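Local coordinates for protein aspartokinase 1, chloroplastic (Arabidopsis thaliana, PDB 2CDQ) that catalyses the ATP-dependent phosphorylation of L-aspartate, the first step in making lysine, threonine, methionine and isoleucine, and binds lysine and S-adenosylmethionine as allosteric effectors, at residues F146-S151 with T213-K218; V62-G67 with G231-T236; R140-S145 with G223-L228. All coordinates share one frame; numbering follows the deposited sequence.

Contact 1: residues F146-S151 with T213-K218. With LYS (lysine), chain D.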
ATOM      1  N   PHE A 146      36.942  10.625  -8.415  1.00 60.31           N
ATOM      2  CA  PHE A 146      38.095  11.335  -7.868  1.00 60.34           C
ATOM      3  C   PHE A 146      38.150  11.263  -6.354  1.00 60.31           C
ATOM      4  O   PHE A 146      39.227  11.204  -5.771  1.00 60.46           O
ATOM      5  CB  PHE A 146      38.074  12.792  -8.310  1.00 60.36           C
ATOM      6  CG  PHE A 146      38.577  13.001  -9.701  1.00 60.37           C
ATOM      7  CD1 PHE A 146      39.909  13.314  -9.928  1.00 59.97           C
ATOM      8  CD2 PHE A 146      37.723  12.879 -10.788  1.00 60.29           C
ATOM      9  CE1 PHE A 146      40.378  13.511 -11.208  1.00 59.92           C
ATOM     10  CE2 PHE A 146      38.189  13.068 -12.074  1.00 60.22           C
ATOM     11  CZ  PHE A 146      39.518  13.385 -12.286  1.00 60.12           C
ATOM     12  N   GLY A 147      36.981  11.266  -5.725  1.00 60.22           N
ATOM     13  CA  GLY A 147      36.889  11.206  -4.279  1.00 60.23           C
ATOM     14  C   GLY A 147      37.663  10.051  -3.691  1.00 60.12           C
ATOM     15  O   GLY A 147      38.633  10.260  -2.971  1.00 60.17           O
ATOM     16  N   GLU A 148      37.236   8.834  -4.010  1.00 60.25           N
ATOM     17  CA  GLU A 148      37.862   7.620  -3.486  1.00 60.37           C
ATOM     18  C   GLU A 148      39.247   7.392  -4.077  1.00 60.24           C
ATOM     19  O   GLU A 148      40.103   6.782  -3.437  1.00 60.46           O
ATOM     20  CB  GLU A 148      36.983   6.392  -3.739  1.00 60.46           C
ATOM     21  CG  GLU A 148      35.654   6.389  -2.987  1.00 61.29           C
ATOM     22  CD  GLU A 148      34.621   7.342  -3.580  1.00 62.68           C
ATOM     23  OE1 GLU A 148      33.586   7.572  -2.922  1.00 63.73           O
ATOM     24  OE2 GLU A 148      34.833   7.864  -4.695  1.00 63.09           O
ATOM     25  N   CYS A 149      39.466   7.885  -5.293  1.00 59.99           N
ATOM     26  CA  CYS A 149      40.779   7.785  -5.918  1.00 59.88           C
ATOM     27  C   CYS A 149      41.824   8.585  -5.154  1.00 59.56           C
ATOM     28  O   CYS A 149      42.956   8.130  -4.984  1.00 59.67           O
ATOM     29  CB  CYS A 149      40.724   8.223  -7.376  1.00 59.95           C
ATOM     30  SG  CYS A 149      39.899   7.015  -8.413  1.00 60.91           S
ATOM     31  N   LEU A 150      41.434   9.773  -4.693  1.00 59.03           N
ATOM     32  CA  LEU A 150      42.287  10.583  -3.843  1.00 58.40           C
ATOM     33  C   LEU A 150      42.428   9.914  -2.484  1.00 58.51           C
ATOM     34  O   LEU A 150      43.537   9.627  -2.026  1.00 58.52           O
ATOM     35  CB  LEU A 150      41.700  11.976  -3.685  1.00 57.90           C
ATOM     36  CG  LEU A 150      41.825  12.912  -4.877  1.00 57.59           C
ATOM     37  CD1 LEU A 150      40.834  14.046  -4.725  1.00 57.76           C
ATOM     38  CD2 LEU A 150      43.234  13.452  -5.003  1.00 57.67           C
ATOM     39  N   SER A 151      41.284   9.648  -1.862  1.00 58.56           N
ATOM     40  CA  SER A 151      41.203   9.079  -0.526  1.00 58.61           C
ATOM     41  C   SER A 151      42.140   7.890  -0.321  1.00 58.43           C
ATOM     42  O   SER A 151      43.015   7.927   0.545  1.00 58.49           O
ATOM     43  CB  SER A 151      39.765   8.669  -0.245  1.00 58.64           C
ATOM     44  OG  SER A 151      39.659   8.069   1.028  1.00 60.22           O
ATOM     45  N   THR A 213      39.196   1.480  -3.331  1.00 60.66           N
ATOM     46  CA  THR A 213      38.147   2.483  -3.530  1.00 60.47           C
ATOM     47  C   THR A 213      36.780   1.817  -3.391  1.00 60.84           C
ATOM     48  O   THR A 213      36.591   0.687  -3.846  1.00 60.81           O
ATOM     49  CB  THR A 213      38.228   3.103  -4.928  1.00 60.27           C
ATOM     50  OG1 THR A 213      38.054   2.075  -5.905  1.00 59.09           O
ATOM     51  CG2 THR A 213      39.568   3.790  -5.148  1.00 60.07           C
ATOM     52  N   GLY A 214      35.824   2.524  -2.799  1.00 60.96           N
ATOM     53  CA  GLY A 214      34.613   1.879  -2.327  1.00 61.33           C
ATOM     54  C   GLY A 214      33.391   1.987  -3.212  1.00 61.70           C
ATOM     55  O   GLY A 214      32.567   1.073  -3.280  1.00 62.03           O
ATOM     56  N   PHE A 215      33.254   3.102  -3.900  1.00 61.65           N
ATOM     57  CA  PHE A 215      31.968   3.429  -4.497  1.00 61.61           C
ATOM     58  C   PHE A 215      31.960   3.068  -5.994  1.00 62.14           C
ATOM     59  O   PHE A 215      31.014   3.383  -6.713  1.00 62.27           O
ATOM     60  CB  PHE A 215      31.711   4.921  -4.221  1.00 61.11           C
ATOM     61  CG  PHE A 215      30.316   5.390  -4.492  1.00 59.49           C
ATOM     62  CD1 PHE A 215      29.248   4.511  -4.555  1.00 58.91           C
ATOM     63  CD2 PHE A 215      30.073   6.752  -4.650  1.00 58.09           C
ATOM     64  CE1 PHE A 215      27.964   4.981  -4.805  1.00 58.34           C
ATOM     65  CE2 PHE A 215      28.801   7.229  -4.890  1.00 57.00           C
ATOM     66  CZ  PHE A 215      27.743   6.346  -4.968  1.00 57.63           C
ATOM     67  N   LEU A 216      32.994   2.355  -6.438  1.00 62.56           N
ATOM     68  CA  LEU A 216      33.344   2.327  -7.860  1.00 63.11           C
ATOM     69  C   LEU A 216      33.364   0.964  -8.554  1.00 63.97           C
ATOM     70  O   LEU A 216      33.612  -0.074  -7.932  1.00 64.09           O
ATOM     71  CB  LEU A 216      34.689   3.027  -8.081  1.00 62.76           C
ATOM     72  CG  LEU A 216      34.895   4.400  -7.443  1.00 62.01           C
ATOM     73  CD1 LEU A 216      36.303   4.888  -7.726  1.00 62.02           C
ATOM     74  CD2 LEU A 216      33.864   5.406  -7.932  1.00 61.04           C
ATOM     75  N   GLY A 217      33.108   1.002  -9.862  1.00 64.82           N
ATOM     76  CA  GLY A 217      33.160  -0.169 -10.733  1.00 66.01           C
ATOM     77  C   GLY A 217      33.442   0.221 -12.176  1.00 66.81           C
ATOM     78  O   GLY A 217      33.545   1.411 -12.503  1.00 66.82           O
ATOM     79  N   LYS A 218      33.577  -0.787 -13.038  1.00 67.56           N
ATOM     80  CA  LYS A 218      33.829  -0.569 -14.463  1.00 68.37           C
ATOM     81  C   LYS A 218      32.732  -1.200 -15.317  1.00 68.76           C
ATOM     82  O   LYS A 218      32.408  -2.387 -15.155  1.00 68.87           O
ATOM     83  CB  LYS A 218      35.207  -1.116 -14.866  1.00 68.47           C
ATOM     84  CG  LYS A 218      35.681  -0.664 -16.254  1.00 69.09           C
ATOM     85  CD  LYS A 218      37.158  -0.976 -16.503  1.00 70.16           C
ATOM     86  CE  LYS A 218      37.365  -2.421 -16.940  1.00 71.00           C
ATOM     87  NZ  LYS A 218      38.804  -2.718 -17.179  1.00 71.66           N
TER
HETATM   88  N   LYS D 601      32.336   7.830  -0.782  0.60 57.49           N
HETATM   89  CA  LYS D 601      31.129   8.535  -0.260  0.60 57.63           C
HETATM   90  C   LYS D 601      31.222   8.789   1.257  0.60 57.67           C
HETATM   91  O   LYS D 601      32.179   9.414   1.721  0.60 57.63           O
HETATM   92  CB  LYS D 601      29.856   7.766  -0.638  0.60 57.62           C
HETATM   93  CG  LYS D 601      29.934   6.255  -0.413  0.60 57.82           C
HETATM   94  CD  LYS D 601      28.569   5.604  -0.547  0.60 58.36           C
HETATM   95  CE  LYS D 601      27.658   5.955   0.623  0.60 58.59           C
HETATM   96  NZ  LYS D 601      26.317   5.328   0.470  0.60 58.59           N
HETATM   97  OXT LYS D 601      30.375   8.396   2.067  0.60 57.64           O
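The helix segment 146-151 passes the turn that interrupts strand 209-219 at Glu148 and Thr213, whose CA atoms lie 5.1 Å apart. At this point Glu148 CB packs 3.7 Å from Thr213 CB, and Thr213 CG2 rests 3.5 Å from the backbone O of Glu148. The polar branch, Thr213 OG1, is hydrogen-bonded to the backbone N of Ala171. From this foothold the Glu148 chain sets off beside its own N and then bends at chi2 (75°), so that it runs along the turn past the backbone N of Gly214. Its carboxylate arrives at Phe215 with OE1 near the plane of the ring, at the edge, and 3.5 Å from Phe215 CB; the two planes stand 64° apart. OE1 also accepts a hydrogen bond from the alpha-amino N of a bound lysine, whose CD sits 4.2 Å above the centre of the Phe215 ring. Glu148 is a substrate-binding residue, and the lysine therefore probably occupies the place of aspartate. Leu216 divides its methyls between two helix residues: CD2 approaches Glu148 OE2, while CD1 meets Cys149 SG at 4.2 Å. Helix 137-161 lies between helix 113-132, where Cys149 and Leu150 pack on Tyr118, and the strand pair 209-219/225-227, where Phe215 and Leu216 touch Thr227.

Contact 2: residues V62-G67 with G231-T236. With LYS (lysine), chain D.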
ATOM      1  N   VAL A  62      38.608  -0.947   2.788  1.00 59.08           N
ATOM      2  CA  VAL A  62      37.719  -0.284   1.844  1.00 58.19           C
ATOM      3  C   VAL A  62      37.489   1.133   2.335  1.00 57.50           C
ATOM      4  O   VAL A  62      36.956   1.336   3.432  1.00 57.46           O
ATOM      5  CB  VAL A  62      36.360  -1.020   1.717  1.00 58.17           C
ATOM      6  CG1 VAL A  62      35.430  -0.276   0.768  1.00 58.29           C
ATOM      7  CG2 VAL A  62      36.565  -2.434   1.220  1.00 58.20           C
ATOM      8  N   LEU A  63      37.891   2.109   1.528  1.00 56.64           N
ATOM      9  CA  LEU A  63      37.735   3.513   1.902  1.00 55.93           C
ATOM     10  C   LEU A  63      36.719   4.260   1.060  1.00 55.99           C
ATOM     11  O   LEU A  63      36.670   4.111  -0.162  1.00 55.70           O
ATOM     12  CB  LEU A  63      39.070   4.260   1.841  1.00 55.40           C
ATOM     13  CG  LEU A  63      40.183   3.912   2.821  1.00 53.92           C
ATOM     14  CD1 LEU A  63      41.301   4.903   2.634  1.00 52.51           C
ATOM     15  CD2 LEU A  63      39.690   3.929   4.258  1.00 53.52           C
ATOM     16  N   SER A  64      35.919   5.075   1.740  1.00 56.25           N
ATOM     17  CA  SER A  64      35.106   6.095   1.092  1.00 56.79           C
ATOM     18  C   SER A  64      35.982   7.304   0.751  1.00 56.85           C
ATOM     19  O   SER A  64      37.185   7.288   1.010  1.00 57.01           O
ATOM     20  CB  SER A  64      33.972   6.514   2.020  1.00 56.80           C
ATOM     21  OG  SER A  64      33.076   5.437   2.230  1.00 58.16           O
ATOM     22  N   ALA A  65      35.389   8.344   0.170  1.00 56.88           N
ATOM     23  CA  ALA A  65      36.097   9.598  -0.069  1.00 57.14           C
ATOM     24  C   ALA A  65      36.246  10.351   1.249  1.00 57.49           C
ATOM     25  O   ALA A  65      35.510  10.080   2.196  1.00 57.68           O
ATOM     26  CB  ALA A  65      35.347  10.436  -1.073  1.00 56.94           C
ATOM     27  N   MET A  66      37.190  11.288   1.313  1.00 57.97           N
ATOM     28  CA  MET A  66      37.419  12.081   2.534  1.00 58.33           C
ATOM     29  C   MET A  66      36.196  12.920   2.882  1.00 58.62           C
ATOM     30  O   MET A  66      35.803  13.811   2.126  1.00 58.71           O
ATOM     31  CB  MET A  66      38.662  12.970   2.404  1.00 58.46           C
ATOM     32  CG  MET A  66      39.974  12.202   2.271  1.00 58.40           C
ATOM     33  SD  MET A  66      41.425  13.244   2.501  1.00 59.71           S
ATOM     34  CE  MET A  66      41.393  13.504   4.276  1.00 58.42           C
ATOM     35  N   GLY A  67      35.607  12.612   4.032  1.00 58.94           N
ATOM     36  CA  GLY A  67      34.322  13.157   4.471  1.00 59.45           C
ATOM     37  C   GLY A  67      33.767  14.349   3.735  1.00 59.84           C
ATOM     38  O   GLY A  67      34.279  15.466   3.848  1.00 59.95           O
ATOM     39  N   GLY A 231      24.125   1.561  -1.345  1.00 63.53           N
ATOM     40  CA  GLY A 231      24.936   0.407  -0.979  1.00 63.20           C
ATOM     41  C   GLY A 231      26.396   0.799  -0.964  1.00 62.85           C
ATOM     42  O   GLY A 231      27.145   0.370  -0.092  1.00 63.19           O
ATOM     43  N   GLY A 232      26.788   1.613  -1.942  1.00 62.26           N
ATOM     44  CA  GLY A 232      28.067   2.315  -1.936  1.00 61.54           C
ATOM     45  C   GLY A 232      29.254   1.488  -1.500  1.00 61.24           C
ATOM     46  O   GLY A 232      29.420   0.345  -1.935  1.00 61.47           O
ATOM     47  N   SER A 233      30.075   2.065  -0.629  1.00 60.69           N
ATOM     48  CA  SER A 233      31.289   1.404  -0.168  1.00 60.17           C
ATOM     49  C   SER A 233      31.003   0.140   0.638  1.00 59.95           C
ATOM     50  O   SER A 233      31.811  -0.795   0.626  1.00 60.31           O
ATOM     51  CB  SER A 233      32.172   2.368   0.621  1.00 60.17           C
ATOM     52  OG  SER A 233      32.573   3.455  -0.190  1.00 59.73           O
ATOM     53  N   ASP A 234      29.858   0.103   1.323  1.00 59.27           N
ATOM     54  CA  ASP A 234      29.443  -1.098   2.054  1.00 58.88           C
ATOM     55  C   ASP A 234      29.393  -2.296   1.098  1.00 58.56           C
ATOM     56  O   ASP A 234      29.938  -3.364   1.401  1.00 58.57           O
ATOM     57  CB  ASP A 234      28.081  -0.907   2.749  1.00 59.03           C
ATOM     58  CG  ASP A 234      28.111   0.133   3.880  1.00 59.01           C
ATOM     59  OD1 ASP A 234      29.131   0.262   4.598  1.00 58.54           O
ATOM     60  OD2 ASP A 234      27.081   0.815   4.065  1.00 58.90           O
ATOM     61  N   LEU A 235      28.760  -2.100  -0.061  1.00 58.04           N
ATOM     62  CA  LEU A 235      28.666  -3.135  -1.092  1.00 57.69           C
ATOM     63  C   LEU A 235      30.041  -3.652  -1.531  1.00 57.49           C
ATOM     64  O   LEU A 235      30.239  -4.863  -1.670  1.00 57.58           O
ATOM     65  CB  LEU A 235      27.880  -2.627  -2.305  1.00 57.59           C
ATOM     66  CG  LEU A 235      27.623  -3.619  -3.450  1.00 57.28           C
ATOM     67  CD1 LEU A 235      26.918  -4.876  -2.959  1.00 56.32           C
ATOM     68  CD2 LEU A 235      26.828  -2.956  -4.575  1.00 57.03           C
ATOM     69  N   THR A 236      30.976  -2.727  -1.739  1.00 56.98           N
ATOM     70  CA  THR A 236      32.350  -3.070  -2.086  1.00 56.36           C
ATOM     71  C   THR A 236      32.945  -4.003  -1.048  1.00 56.17           C
ATOM     72  O   THR A 236      33.591  -4.993  -1.403  1.00 56.09           O
ATOM     73  CB  THR A 236      33.217  -1.814  -2.209  1.00 56.15           C
ATOM     74  OG1 THR A 236      32.686  -0.997  -3.248  1.00 56.00           O
ATOM     75  CG2 THR A 236      34.643  -2.164  -2.562  1.00 55.91           C
TER
HETATM   76  N   LYS D 601      32.336   7.830  -0.782  0.60 57.49           N
HETATM   77  CA  LYS D 601      31.129   8.535  -0.260  0.60 57.63           C
HETATM   78  C   LYS D 601      31.222   8.789   1.257  0.60 57.67           C
HETATM   79  O   LYS D 601      32.179   9.414   1.721  0.60 57.63           O
HETATM   80  CB  LYS D 601      29.856   7.766  -0.638  0.60 57.62           C
HETATM   81  CG  LYS D 601      29.934   6.255  -0.413  0.60 57.82           C
HETATM   82  CD  LYS D 601      28.569   5.604  -0.547  0.60 58.36           C
HETATM   83  CE  LYS D 601      27.658   5.955   0.623  0.60 58.59           C
HETATM   84  NZ  LYS D 601      26.317   5.328   0.470  0.60 58.59           N
HETATM   85  OXT LYS D 601      30.375   8.396   2.067  0.60 57.64           O
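Ser64 and Ser233 turn their hydroxyls toward one another by the same choice of torsion, each OG lying anti to its carbonyl carbon (chi1 -66° and -61°). The two OG atoms, of Ser64 and Ser233, come within 3.2 Å and share a hydrogen bond in which either may be the donor. In the amino acid kinase fold the active site is built at the ends of strands of the central sheet, and here the loop leaving strand 59-63 faces Ser233 and Thr236 of helix 232-244. Val62, two residues before Ser64, has CG1 anti to its backbone N (chi1 178°); this methyl lies 3.7 Å from the carbonyl Ser233 O and packs methyl to methyl on Thr236 CG2 at 3.9 Å. Ser64 OG has a second, weak bond to Phe33 O, and Asp234 makes a salt bridge to Lys32, a residue that by similarity contacts ATP, as does Ser64. A bound lysine bridges the two segments at the pocket end. Its carboxylate O lies 3.4 Å from Ser64 CB and its alpha-amino N 3.2 Å from Ala65 N, while the aliphatic chain passes Gly232, whose CA is 3.6 Å from lysine CD.

Contact 3: residues R140-S145 with G223-L228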
ATOM      1  N   ARG A 140      29.120  12.317 -14.419  1.00 63.63           N
ATOM      2  CA  ARG A 140      28.831  12.383 -12.992  1.00 63.64           C
ATOM      3  C   ARG A 140      29.557  11.267 -12.240  1.00 63.15           C
ATOM      4  O   ARG A 140      30.141  11.506 -11.182  1.00 63.16           O
ATOM      5  CB  ARG A 140      27.316  12.313 -12.769  1.00 63.85           C
ATOM      6  CG  ARG A 140      26.847  12.744 -11.386  1.00 65.60           C
ATOM      7  CD  ARG A 140      25.317  12.728 -11.270  1.00 68.41           C
ATOM      8  NE  ARG A 140      24.711  13.886 -11.929  1.00 70.12           N
ATOM      9  CZ  ARG A 140      24.266  14.968 -11.295  1.00 71.13           C
ATOM     10  NH1 ARG A 140      24.339  15.047  -9.970  1.00 71.27           N
ATOM     11  NH2 ARG A 140      23.741  15.973 -11.985  1.00 71.40           N
ATOM     12  N   ASP A 141      29.542  10.061 -12.805  1.00 62.53           N
ATOM     13  CA  ASP A 141      30.278   8.936 -12.234  1.00 62.09           C
ATOM     14  C   ASP A 141      31.791   9.134 -12.246  1.00 61.65           C
ATOM     15  O   ASP A 141      32.475   8.774 -11.284  1.00 61.56           O
ATOM     16  CB  ASP A 141      29.928   7.638 -12.952  1.00 62.22           C
ATOM     17  CG  ASP A 141      28.829   6.872 -12.256  1.00 62.52           C
ATOM     18  OD1 ASP A 141      28.019   7.494 -11.541  1.00 62.79           O
ATOM     19  OD2 ASP A 141      28.781   5.640 -12.425  1.00 62.93           O
ATOM     20  N   TYR A 142      32.309   9.700 -13.334  1.00 61.00           N
ATOM     21  CA  TYR A 142      33.738   9.974 -13.440  1.00 60.32           C
ATOM     22  C   TYR A 142      34.149  11.021 -12.408  1.00 59.67           C
ATOM     23  O   TYR A 142      35.125  10.835 -11.682  1.00 59.03           O
ATOM     24  CB  TYR A 142      34.107  10.415 -14.866  1.00 60.40           C
ATOM     25  CG  TYR A 142      35.595  10.603 -15.091  1.00 60.56           C
ATOM     26  CD1 TYR A 142      36.461   9.507 -15.133  1.00 61.08           C
ATOM     27  CD2 TYR A 142      36.134  11.876 -15.266  1.00 60.53           C
ATOM     28  CE1 TYR A 142      37.830   9.676 -15.333  1.00 61.38           C
ATOM     29  CE2 TYR A 142      37.496  12.059 -15.469  1.00 60.98           C
ATOM     30  CZ  TYR A 142      38.340  10.957 -15.500  1.00 61.65           C
ATOM     31  OH  TYR A 142      39.694  11.138 -15.700  1.00 62.21           O
ATOM     32  N   LEU A 143      33.371  12.101 -12.338  1.00 59.37           N
ATOM     33  CA  LEU A 143      33.586  13.195 -11.397  1.00 59.10           C
ATOM     34  C   LEU A 143      33.739  12.675  -9.962  1.00 59.24           C
ATOM     35  O   LEU A 143      34.778  12.899  -9.327  1.00 59.20           O
ATOM     36  CB  LEU A 143      32.428  14.192 -11.486  1.00 58.88           C
ATOM     37  CG  LEU A 143      32.601  15.694 -11.224  1.00 58.77           C
ATOM     38  CD1 LEU A 143      31.236  16.340 -11.088  1.00 58.13           C
ATOM     39  CD2 LEU A 143      33.421  16.005  -9.989  1.00 59.36           C
ATOM     40  N   VAL A 144      32.732  11.959  -9.459  1.00 59.28           N
ATOM     41  CA  VAL A 144      32.786  11.477  -8.075  1.00 59.52           C
ATOM     42  C   VAL A 144      33.893  10.439  -7.825  1.00 59.85           C
ATOM     43  O   VAL A 144      34.307  10.254  -6.679  1.00 60.16           O
ATOM     44  CB  VAL A 144      31.407  10.978  -7.513  1.00 59.51           C
ATOM     45  CG1 VAL A 144      30.251  11.794  -8.061  1.00 59.25           C
ATOM     46  CG2 VAL A 144      31.193   9.511  -7.779  1.00 59.39           C
ATOM     47  N   SER A 145      34.380   9.785  -8.885  1.00 59.98           N
ATOM     48  CA  SER A 145      35.422   8.758  -8.746  1.00 60.00           C
ATOM     49  C   SER A 145      36.718   9.337  -8.174  1.00 60.21           C
ATOM     50  O   SER A 145      37.482   8.632  -7.515  1.00 60.33           O
ATOM     51  CB  SER A 145      35.684   8.027 -10.073  1.00 60.01           C
ATOM     52  OG  SER A 145      36.548   8.752 -10.943  1.00 59.79           O
ATOM     53  N   GLY A 223      33.587   0.259 -20.657  1.00 65.48           N
ATOM     54  CA  GLY A 223      34.896   0.276 -20.005  1.00 64.68           C
ATOM     55  C   GLY A 223      35.063   1.484 -19.099  1.00 64.12           C
ATOM     56  O   GLY A 223      36.146   1.716 -18.571  1.00 64.10           O
ATOM     57  N   ALA A 224      33.975   2.236 -18.918  1.00 63.62           N
ATOM     58  CA  ALA A 224      33.985   3.518 -18.211  1.00 63.17           C
ATOM     59  C   ALA A 224      33.722   3.392 -16.700  1.00 62.85           C
ATOM     60  O   ALA A 224      33.050   2.458 -16.246  1.00 62.75           O
ATOM     61  CB  ALA A 224      32.984   4.481 -18.857  1.00 63.03           C
ATOM     62  N   VAL A 225      34.260   4.343 -15.937  1.00 62.41           N
ATOM     63  CA  VAL A 225      34.150   4.335 -14.478  1.00 62.07           C
ATOM     64  C   VAL A 225      32.690   4.430 -14.038  1.00 61.97           C
ATOM     65  O   VAL A 225      31.909   5.219 -14.579  1.00 62.14           O
ATOM     66  CB  VAL A 225      34.987   5.466 -13.824  1.00 62.00           C
ATOM     67  CG1 VAL A 225      34.988   5.322 -12.311  1.00 61.64           C
ATOM     68  CG2 VAL A 225      36.425   5.451 -14.352  1.00 62.07           C
ATOM     69  N   THR A 226      32.339   3.619 -13.050  1.00 61.59           N
ATOM     70  CA  THR A 226      30.963   3.480 -12.610  1.00 61.40           C
ATOM     71  C   THR A 226      30.855   3.549 -11.084  1.00 61.03           C
ATOM     72  O   THR A 226      31.742   3.068 -10.383  1.00 60.95           O
ATOM     73  CB  THR A 226      30.390   2.146 -13.148  1.00 61.47           C
ATOM     74  OG1 THR A 226      29.722   2.386 -14.390  1.00 61.69           O
ATOM     75  CG2 THR A 226      29.415   1.525 -12.179  1.00 62.03           C
ATOM     76  N   THR A 227      29.779   4.154 -10.578  1.00 60.66           N
ATOM     77  CA  THR A 227      29.468   4.107  -9.143  1.00 60.44           C
ATOM     78  C   THR A 227      28.377   3.084  -8.849  1.00 60.52           C
ATOM     79  O   THR A 227      27.471   2.891  -9.655  1.00 60.31           O
ATOM     80  CB  THR A 227      29.058   5.477  -8.556  1.00 60.26           C
ATOM     81  OG1 THR A 227      27.904   5.975  -9.239  1.00 60.43           O
ATOM     82  CG2 THR A 227      30.186   6.470  -8.675  1.00 59.62           C
ATOM     83  N   LEU A 228      28.464   2.449  -7.684  1.00 60.85           N
ATOM     84  CA  LEU A 228      27.618   1.296  -7.358  1.00 61.28           C
ATOM     85  C   LEU A 228      26.213   1.633  -6.836  1.00 61.76           C
ATOM     86  O   LEU A 228      25.479   0.739  -6.409  1.00 61.75           O
ATOM     87  CB  LEU A 228      28.351   0.363  -6.381  1.00 61.10           C
ATOM     88  CG  LEU A 228      29.749  -0.118  -6.797  1.00 60.59           C
ATOM     89  CD1 LEU A 228      30.422  -0.891  -5.681  1.00 60.36           C
ATOM     90  CD2 LEU A 228      29.714  -0.947  -8.072  1.00 59.90           C
TER
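Asp141 turns its carboxylate to Thr227 so that each oxygen takes a different donor from the same residue. Asp141 OD2 accepts the backbone N of Thr227 at 2.6 Å, with an N-H...O angle of 156°, and OD1 accepts the hydroxyl OG1 of Thr227 at 2.8 Å. Both donors come in tilted out of the carboxylate plane, by 61° for the amide and 45° for the hydroxyl. The threonine can supply both because OG1 is tucked between its own N and carbonyl carbon. Thr227 OG1 also has a weak link to Phe182 O. The double grip fixes the rotation of the buried carboxylate and ties helix to strand at one residue.

Helix 140-145 runs nearly perpendicular to strand 225-227, with 7.0 Å between their axes. This crossing belongs to the amino acid kinase fold, in which helix 137-161 lies against the antiparallel pair formed by strands 209-219 and 225-227. Strand alternation sends Val225 and Thr227 to the helix, whereas Thr226 points away.

Val225 straddles two helix residues with its methyls. CG1, anti to the backbone N, meets Ser145 CB at 3.6 Å, and Val225 CG2 comes to the edge of the Tyr142 ring, near its plane, 4.1 Å from Tyr142 CD1. The OH of Tyr142 is hydrogen-bonded to Glu121, and the ring meets that of Phe146 edge-to-face. Val144 crosses Thr227 at about a right angle, methyl CG2 against methyl CG2. Ser145 turns its hydroxyl back to the helix, where OG donates in the carbonyl plane to a lone pair of Tyr142 O at 2.6 Å.

In the fold
All three contacts lie in the amino acid kinase region, and their ranges nest along the chain: contact 1 inside the loop closed by contact 3, and that inside contact 2. Contacts 1 and 3 share helix 137-161 and use the neighbouring antiparallel strands 209-219 and 225-227, joined by the backbone pair Phe215 and Leu228; their centres are about 8 Å apart. Contact 2, its centre about 8 Å from that of contact 1 and 13 Å from that of contact 3, adds strand 59-63, parallel to 209-219 in the same sheet. Contacts 1 and 2 both touch the bound lysine and so form two walls of one pocket, while contact 3 joins the same helix to the sheet one to two turns before Glu148.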